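Local atomic coordinates of Alpha/beta hydrolase fold protein (Sphaerobacter thermophilus, PDB entry 3R0V), a protein that probably acts as a hydrolase of the alpha/beta hydrolase fold, and in this crystal form holds a D-malate molecule in its pocket. Residues 150-153 with 154-158; 173-176 with 177-181; 225-228 with 229-233. All blocks are in the same frame, centred on the assembly; numbering follows the deposited sequence.

Contact 1. Residues 150-153 with 154-158; sequences AVTY and FMTEG. With MLT (D-malate), chain F.
The amides of Phe154 and Met155 bond back to the carbonyls of Ala150 and Val151, continuing the i to i+4 ladder of helix 147-158 as one unbroken run from residues 150-153 into 154-158. At its end the ladder widens into a pi-type turn: Tyr153 O takes Glu157 N at 2.8 Å and, in its carbonyl plane, Gly158 N at 3.3 Å. Thr152 O is also gripped twice, because Thr156 turns its hydroxyl back onto the helix (chi1 56°) and Thr156 OG1 donates to Thr152 O at 2.8 Å, from the opposite face of the carbonyl to Thr156 N. Thr152 OG1 itself bonds to Gly148 O one turn earlier.

Glu157 sets its CB over one face of the Tyr153 ring, toward the rim, 4.1 Å from the centroid in a CH-pi contact, while CG lies past the rim, 3.6 Å from Tyr153 CE1, the two side chains crossing at about a right angle. Tyr134 also meets this ring, their planes nearly parallel. A serine in place of Tyr153 would probably leave the Glu157 methylenes without their aromatic floor and the carboxylate freer to swing. Val151 and Met155, a selenomethionine, run side by side. Phe154, its CG anti to the backbone N (chi1 160°), sends its ring away from the helix until CZ stands 3.4 Å from C2 of the D-malate. Ser96 and Ala32 hold that ligand through their backbone amides, and the edge of the Phe154 ring forms part of the wall of the ligand pocket.

Contact 2. Residues 173-176 with 177-181; sequences PMWP and GMEAV
Two selenomethionines one helical turn apart meet at their methyl ends, Met174 CE lying 3.5 Å from Met178 CE, although their chains take quite different courses. The contact runs the length of the short helix 175-180, which packs beside helices 147-158 and 163-170; all three lie between strands 111-117 and 209-213 of the sheet, consistent with the helical cap that alpha/beta hydrolases commonly carry. Met174 sets its CG between the backbone N and the carbonyl carbon (chi1 53°) and then folds sharply about the CG-SE bond, with chi3 only 16°, whereas Met178 runs extended from CG to its methyl. Their selenium atoms are 4.2 Å apart, and both side chains also touch Met169 of helix 163-170.

Behind this pair stands the buried Trp175. The selenium of Met178 approaches its six-membered ring obliquely, 5.1 Å from the centroid, a Met-aromatic contact. The indole continues inward to Val151 and Thr152 of helix 147-158, its hydrocarbon part joining the two helices. Its polar corner faces the other way: extended Glu179 crosses the indole at about a right angle and carries its carboxylate to the ring edge.

Along the backbone, the amides of Met178, Glu179 and Ala180 bond to the carbonyls of Met174, Trp175 and Pro176. The amide of Gly177 is served by a water, which accepts from Gly177 N and donates to Pro173 O, so that the water links Pro173 to Gly177. Trp175 NE1 gives Glu179 OE2 a weak hydrogen bond of 3.1 Å, well bent at 127° and close to the ring plane.

Contact 3. Residues 225-228 with 229-233; sequences AQEL and ADTIP
Glu227 and Thr231, one turn apart near the end of helix 219-231, lie side by side and point the same way, and the path of Glu227 explains how they are joined. Its CB points away from residues 229-233, and CG is set anti to the backbone N (chi1 178°). CG then passes alongside the threonine hydroxyl, 3.9 Å from Thr231 OG1. From there the chain stays extended, bringing the carboxylate at CD to a water that donates to Glu227 OE2 at 2.7 Å. The same water stands 2.6 Å from Thr231 OG1, so it bridges the carboxylate and the hydroxyl. Thr231 OG1 is also 3.2 Å from Glu227 O. Outside the helix, the Glu227 side chain touches Val123 and Ile197.

Helix 219-231 is the crossover of a beta-alpha-beta unit of the alpha/beta hydrolase sheet, linking the parallel strands 209-213 and 235-239. Ala225 and Ala229 press on Tyr237 of the second strand, Ala225 reaches the first strand as well, and Leu228 packs against Pro119, Ile197 and Phe202.

The backbone tightens as the helix closes. Glu227 O takes two amides: Thr231 N arrives at 2.8 Å, nearly along the carbonyl direction, while Asp230 N lies well above the carbonyl plane at 3.1 Å. Asp230 N makes a further, weak bond to Gln226 O. Ile232, the first residue to leave helical angles, still donates from its N to Leu228 O at 3.0 Å with an N-H...O angle of 166°, and its CG1 folds back to 3.4 Å from that same Leu228 O. The buried Ile232 side chain then rests on Thr209 of strand 209-213.

In the fold
Contacts 1 and 2 belong to neighbouring helices and touch directly: Val151 CG1 meets Trp175 CH2 at 3.4 Å, and Met155 packs on Met178. Contact 1 is the more buried and reaches the D-malate, whereas contact 2 is mostly at the surface, with Trp175 as its buried anchor. Contact 3 is partly buried and stands apart, its centre about 33 Å from that of contact 2 and on the opposite side of the chain's centre. Chemistry follows place: aromatic and selenomethionine packing dominates near the ligand, while 225-233 sets small and aliphatic residues against the sheet and links Glu227 and Thr231 through a water.

Contact 1. Residues 150-153 with 154-158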
loop_
_atom_site.group_PDB
_atom_site.type_symbol
_atom_site.label_atom_id
_atom_site.label_comp_id
_atom_site.label_asym_id
_atom_site.label_seq_id
_atom_site.Cartn_x
_atom_site.Cartn_y
_atom_site.Cartn_z
ATOM N N ALA A 150 15.413 -8.159 -8.953
ATOM C CA ALA A 150 15.056 -7.374 -7.768
ATOM C C ALA A 150 13.607 -7.618 -7.349
ATOM O O ALA A 150 13.317 -7.795 -6.170
ATOM C CB ALA A 150 15.299 -5.886 -8.008
ATOM N N VAL A 151 12.698 -7.655 -8.317
ATOM C CA VAL A 151 11.304 -7.969 -8.013
ATOM C C VAL A 151 11.175 -9.381 -7.443
ATOM O O VAL A 151 10.486 -9.584 -6.448
ATOM C CB VAL A 151 10.407 -7.831 -9.257
ATOM C CG1 VAL A 151 8.970 -8.239 -8.919
ATOM C CG2 VAL A 151 10.445 -6.393 -9.779
ATOM N N THR A 152 11.833 -10.353 -8.073
ATOM C CA THR A 152 11.800 -11.725 -7.591
ATOM C C THR A 152 12.319 -11.826 -6.156
ATOM O O THR A 152 11.748 -12.533 -5.325
ATOM C CB THR A 152 12.638 -12.615 -8.507
ATOM O OG1 THR A 152 12.065 -12.582 -9.817
ATOM C CG2 THR A 152 12.645 -14.055 -7.999
ATOM N N TYR A 153 13.388 -11.091 -5.871
ATOM C CA TYR A 153 14.002 -11.090 -4.553
ATOM C C TYR A 153 13.056 -10.468 -3.531
ATOM O O TYR A 153 12.847 -11.022 -2.456
ATOM C CB TYR A 153 15.348 -10.358 -4.592
ATOM C CG TYR A 153 16.115 -10.388 -3.293
ATOM C CD1 TYR A 153 16.691 -11.561 -2.826
ATOM C CD2 TYR A 153 16.283 -9.227 -2.549
ATOM C CE1 TYR A 153 17.410 -11.580 -1.635
ATOM C CE2 TYR A 153 17.002 -9.233 -1.366
ATOM C CZ TYR A 153 17.550 -10.410 -0.913
ATOM O OH TYR A 153 18.264 -10.430 0.261
ATOM N N PHE A 154 12.488 -9.314 -3.869
ATOM C CA PHE A 154 11.487 -8.702 -2.995
ATOM C C PHE A 154 10.349 -9.685 -2.684
ATOM O O PHE A 154 9.971 -9.878 -1.525
ATOM C CB PHE A 154 10.905 -7.442 -3.642
ATOM C CG PHE A 154 9.574 -7.027 -3.060
ATOM C CD1 PHE A 154 9.496 -6.458 -1.801
ATOM C CD2 PHE A 154 8.406 -7.232 -3.767
ATOM C CE1 PHE A 154 8.269 -6.089 -1.273
ATOM C CE2 PHE A 154 7.180 -6.870 -3.236
ATOM C CZ PHE A 154 7.118 -6.304 -1.999
HETATM N N MSE A 155 9.805 -10.326 -3.712
HETATM C CA MSE A 155 8.667 -11.201 -3.487
HETATM C C MSE A 155 8.998 -12.431 -2.670
HETATM O O MSE A 155 8.241 -12.796 -1.781
HETATM C CB MSE A 155 8.030 -11.594 -4.803
HETATM C CG MSE A 155 7.457 -10.396 -5.483
HETATM SE SE MSE A 155 6.382 -10.870 -6.986
HETATM C CE MSE A 155 5.753 -9.066 -7.396
ATOM N N THR A 156 10.128 -13.067 -2.961
ATOM C CA THR A 156 10.494 -14.296 -2.267
ATOM C C THR A 156 11.114 -14.067 -0.898
ATOM O O THR A 156 10.802 -14.790 0.052
ATOM C CB THR A 156 11.474 -15.138 -3.106
ATOM O OG1 THR A 156 12.637 -14.350 -3.427
ATOM C CG2 THR A 156 10.807 -15.624 -4.387
ATOM N N GLU A 157 12.003 -13.085 -0.796
ATOM C CA GLU A 157 12.735 -12.859 0.442
ATOM C C GLU A 157 12.180 -11.695 1.252
ATOM O O GLU A 157 12.276 -11.691 2.474
ATOM C CB GLU A 157 14.230 -12.662 0.160
ATOM C CG GLU A 157 14.879 -13.844 -0.525
ATOM C CD GLU A 157 14.727 -15.128 0.269
ATOM O OE1 GLU A 157 14.687 -15.072 1.522
ATOM O OE2 GLU A 157 14.640 -16.197 -0.371
ATOM N N GLY A 158 11.594 -10.714 0.576
ATOM C CA GLY A 158 11.028 -9.572 1.272
ATOM C C GLY A 158 9.692 -9.908 1.896
ATOM O O GLY A 158 9.457 -9.613 3.073
HETATM C C1 MLT F . 3.643 -5.028 -0.485
HETATM O O1 MLT F . 3.235 -3.871 -0.829
HETATM O O2 MLT F . 3.959 -5.288 0.675
HETATM C C2 MLT F . 3.706 -6.087 -1.552
HETATM O O3 MLT F . 3.020 -5.652 -2.708
HETATM C C3 MLT F . 3.126 -7.400 -1.042
HETATM C C4 MLT F . 2.842 -8.330 -2.201
HETATM O O4 MLT F . 2.901 -7.934 -3.386
HETATM O O5 MLT F . 2.539 -9.522 -1.987
#

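Contact 2. Residues 173-176 with 177-181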
loop_
_atom_site.group_PDB
_atom_site.type_symbol
_atom_site.label_atom_id
_atom_site.label_comp_id
_atom_site.label_asym_id
_atom_site.label_seq_id
_atom_site.Cartn_x
_atom_site.Cartn_y
_atom_site.Cartn_z
ATOM N N PRO A 173 1.189 -10.342 -17.672
ATOM C CA PRO A 173 1.322 -8.996 -18.237
ATOM C C PRO A 173 1.751 -7.939 -17.216
ATOM O O PRO A 173 2.285 -6.914 -17.624
ATOM C CB PRO A 173 -0.091 -8.696 -18.751
ATOM C CG PRO A 173 -0.671 -10.046 -19.051
ATOM C CD PRO A 173 -0.125 -10.943 -17.974
HETATM N N MSE A 174 1.532 -8.188 -15.926
HETATM C CA MSE A 174 1.915 -7.253 -14.862
HETATM C C MSE A 174 3.427 -7.048 -14.719
HETATM O O MSE A 174 3.884 -6.020 -14.201
HETATM C CB MSE A 174 1.380 -7.762 -13.517
HETATM C CG MSE A 174 1.787 -9.218 -13.210
HETATM SE SE MSE A 174 1.543 -9.783 -11.352
HETATM C CE MSE A 174 0.362 -8.353 -10.773
ATOM N N TRP A 175 4.206 -8.032 -15.158
ATOM C CA TRP A 175 5.617 -8.073 -14.790
ATOM C C TRP A 175 6.455 -6.901 -15.323
ATOM O O TRP A 175 7.206 -6.300 -14.560
ATOM C CB TRP A 175 6.237 -9.424 -15.146
ATOM C CG TRP A 175 7.592 -9.650 -14.530
ATOM C CD1 TRP A 175 8.803 -9.465 -15.126
ATOM C CD2 TRP A 175 7.862 -10.114 -13.202
ATOM N NE1 TRP A 175 9.814 -9.798 -14.258
ATOM C CE2 TRP A 175 9.265 -10.195 -13.067
ATOM C CE3 TRP A 175 7.058 -10.485 -12.119
ATOM C CZ2 TRP A 175 9.883 -10.621 -11.889
ATOM C CZ3 TRP A 175 7.679 -10.911 -10.938
ATOM C CH2 TRP A 175 9.083 -10.986 -10.847
ATOM N N PRO A 176 6.339 -6.563 -16.624
ATOM C CA PRO A 176 7.148 -5.427 -17.092
ATOM C C PRO A 176 6.875 -4.123 -16.327
ATOM O O PRO A 176 7.823 -3.372 -16.069
ATOM C CB PRO A 176 6.743 -5.286 -18.563
ATOM C CG PRO A 176 6.275 -6.650 -18.957
ATOM C CD PRO A 176 5.616 -7.224 -17.728
ATOM N N GLY A 177 5.622 -3.877 -15.949
ATOM C CA GLY A 177 5.288 -2.690 -15.180
ATOM C C GLY A 177 5.974 -2.685 -13.825
ATOM O O GLY A 177 6.393 -1.640 -13.332
HETATM N N MSE A 178 6.090 -3.860 -13.217
HETATM C CA MSE A 178 6.761 -3.978 -11.933
HETATM C C MSE A 178 8.256 -3.733 -12.085
HETATM O O MSE A 178 8.868 -3.002 -11.295
HETATM C CB MSE A 178 6.513 -5.361 -11.334
HETATM C CG MSE A 178 5.079 -5.600 -10.929
HETATM SE SE MSE A 178 4.846 -7.430 -10.271
HETATM C CE MSE A 178 3.276 -7.116 -9.176
ATOM N N GLU A 179 8.850 -4.335 -13.107
ATOM C CA GLU A 179 10.260 -4.088 -13.374
ATOM C C GLU A 179 10.527 -2.600 -13.567
ATOM O O GLU A 179 11.535 -2.073 -13.084
ATOM C CB GLU A 179 10.726 -4.853 -14.616
ATOM C CG GLU A 179 10.823 -6.351 -14.429
ATOM C CD GLU A 179 11.180 -7.080 -15.716
ATOM O OE1 GLU A 179 10.687 -6.677 -16.789
ATOM O OE2 GLU A 179 11.941 -8.067 -15.651
ATOM N N ALA A 180 9.627 -1.924 -14.276
ATOM C CA ALA A 180 9.822 -0.504 -14.561
ATOM C C ALA A 180 9.940 0.350 -13.301
ATOM O O ALA A 180 10.627 1.376 -13.301
ATOM C CB ALA A 180 8.704 0.022 -15.461
ATOM N N VAL A 181 9.276 -0.062 -12.225
ATOM C CA VAL A 181 9.326 0.709 -10.984
ATOM C C VAL A 181 10.097 -0.009 -9.875
ATOM O O VAL A 181 9.989 0.360 -8.708
ATOM C CB VAL A 181 7.915 1.123 -10.483
ATOM C CG1 VAL A 181 7.260 2.075 -11.484
ATOM C CG2 VAL A 181 7.044 -0.085 -10.252
HETATM O O HOH W 1 2.988 -4.461 -17.096
#

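Contact 3. Residues 225-228 with 229-233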
loop_
_atom_site.group_PDB
_atom_site.type_symbol
_atom_site.label_atom_id
_atom_site.label_comp_id
_atom_site.label_asym_id
_atom_site.label_seq_id
_atom_site.Cartn_x
_atom_site.Cartn_y
_atom_site.Cartn_z
ATOM N N ALA A 225 -2.959 -8.749 10.969
ATOM C CA ALA A 225 -4.243 -8.079 10.849
ATOM C C ALA A 225 -4.990 -8.096 12.176
ATOM O O ALA A 225 -5.535 -7.079 12.622
ATOM C CB ALA A 225 -5.075 -8.710 9.745
ATOM N N GLN A 226 -4.998 -9.251 12.826
ATOM C CA GLN A 226 -5.656 -9.390 14.117
ATOM C C GLN A 226 -5.048 -8.425 15.124
ATOM O O GLN A 226 -5.752 -7.776 15.897
ATOM C CB GLN A 226 -5.522 -10.831 14.628
ATOM C CG GLN A 226 -6.460 -11.159 15.797
ATOM C CD GLN A 226 -5.906 -10.766 17.164
ATOM O OE1 GLN A 226 -6.667 -10.601 18.121
ATOM N NE2 GLN A 226 -4.581 -10.632 17.266
ATOM N N GLU A 227 -3.723 -8.353 15.138
ATOM C CA GLU A 227 -3.059 -7.513 16.122
ATOM C C GLU A 227 -3.341 -6.036 15.845
ATOM O O GLU A 227 -3.609 -5.280 16.768
ATOM C CB GLU A 227 -1.555 -7.748 16.178
ATOM C CG GLU A 227 -0.886 -6.813 17.194
ATOM C CD GLU A 227 0.559 -7.176 17.520
ATOM O OE1 GLU A 227 0.882 -8.382 17.618
ATOM O OE2 GLU A 227 1.372 -6.239 17.695
ATOM N N LEU A 228 -3.281 -5.622 14.583
ATOM C CA LEU A 228 -3.561 -4.222 14.255
ATOM C C LEU A 228 -4.984 -3.849 14.651
ATOM O O LEU A 228 -5.223 -2.754 15.170
ATOM C CB LEU A 228 -3.364 -3.955 12.769
ATOM C CG LEU A 228 -1.905 -3.870 12.333
ATOM C CD1 LEU A 228 -1.784 -3.908 10.821
ATOM C CD2 LEU A 228 -1.272 -2.602 12.879
ATOM N N ALA A 229 -5.935 -4.746 14.408
ATOM C CA ALA A 229 -7.334 -4.444 14.718
ATOM C C ALA A 229 -7.595 -4.421 16.218
ATOM O O ALA A 229 -8.635 -3.928 16.662
ATOM C CB ALA A 229 -8.265 -5.428 14.021
ATOM N N ASP A 230 -6.653 -4.944 16.995
ATOM C CA ASP A 230 -6.737 -4.873 18.450
ATOM C C ASP A 230 -6.027 -3.613 18.966
ATOM O O ASP A 230 -6.508 -2.937 19.882
ATOM C CB ASP A 230 -6.135 -6.141 19.071
ATOM C CG ASP A 230 -6.333 -6.213 20.576
ATOM O OD1 ASP A 230 -7.470 -6.481 21.018
ATOM O OD2 ASP A 230 -5.349 -6.018 21.319
ATOM N N THR A 231 -4.882 -3.297 18.368
ATOM C CA THR A 231 -4.078 -2.156 18.794
ATOM C C THR A 231 -4.757 -0.823 18.500
ATOM O O THR A 231 -4.727 0.108 19.314
ATOM C CB THR A 231 -2.691 -2.215 18.115
ATOM O OG1 THR A 231 -1.967 -3.327 18.655
ATOM C CG2 THR A 231 -1.900 -0.938 18.351
ATOM N N ILE A 232 -5.381 -0.725 17.338
ATOM C CA ILE A 232 -6.056 0.502 16.945
ATOM C C ILE A 232 -7.425 0.489 17.603
ATOM O O ILE A 232 -8.210 -0.434 17.392
ATOM C CB ILE A 232 -6.157 0.599 15.417
ATOM C CG1 ILE A 232 -4.749 0.622 14.814
ATOM C CG2 ILE A 232 -6.947 1.834 15.019
ATOM C CD1 ILE A 232 -4.708 0.477 13.311
ATOM N N PRO A 233 -7.712 1.503 18.431
ATOM C CA PRO A 233 -8.883 1.347 19.301
ATOM C C PRO A 233 -10.220 1.217 18.586
ATOM O O PRO A 233 -11.077 0.453 19.030
ATOM C CB PRO A 233 -8.841 2.599 20.191
ATOM C CG PRO A 233 -7.936 3.548 19.508
ATOM C CD PRO A 233 -6.934 2.707 18.756
HETATM O O HOH W 2 0.481 -3.646 17.767
#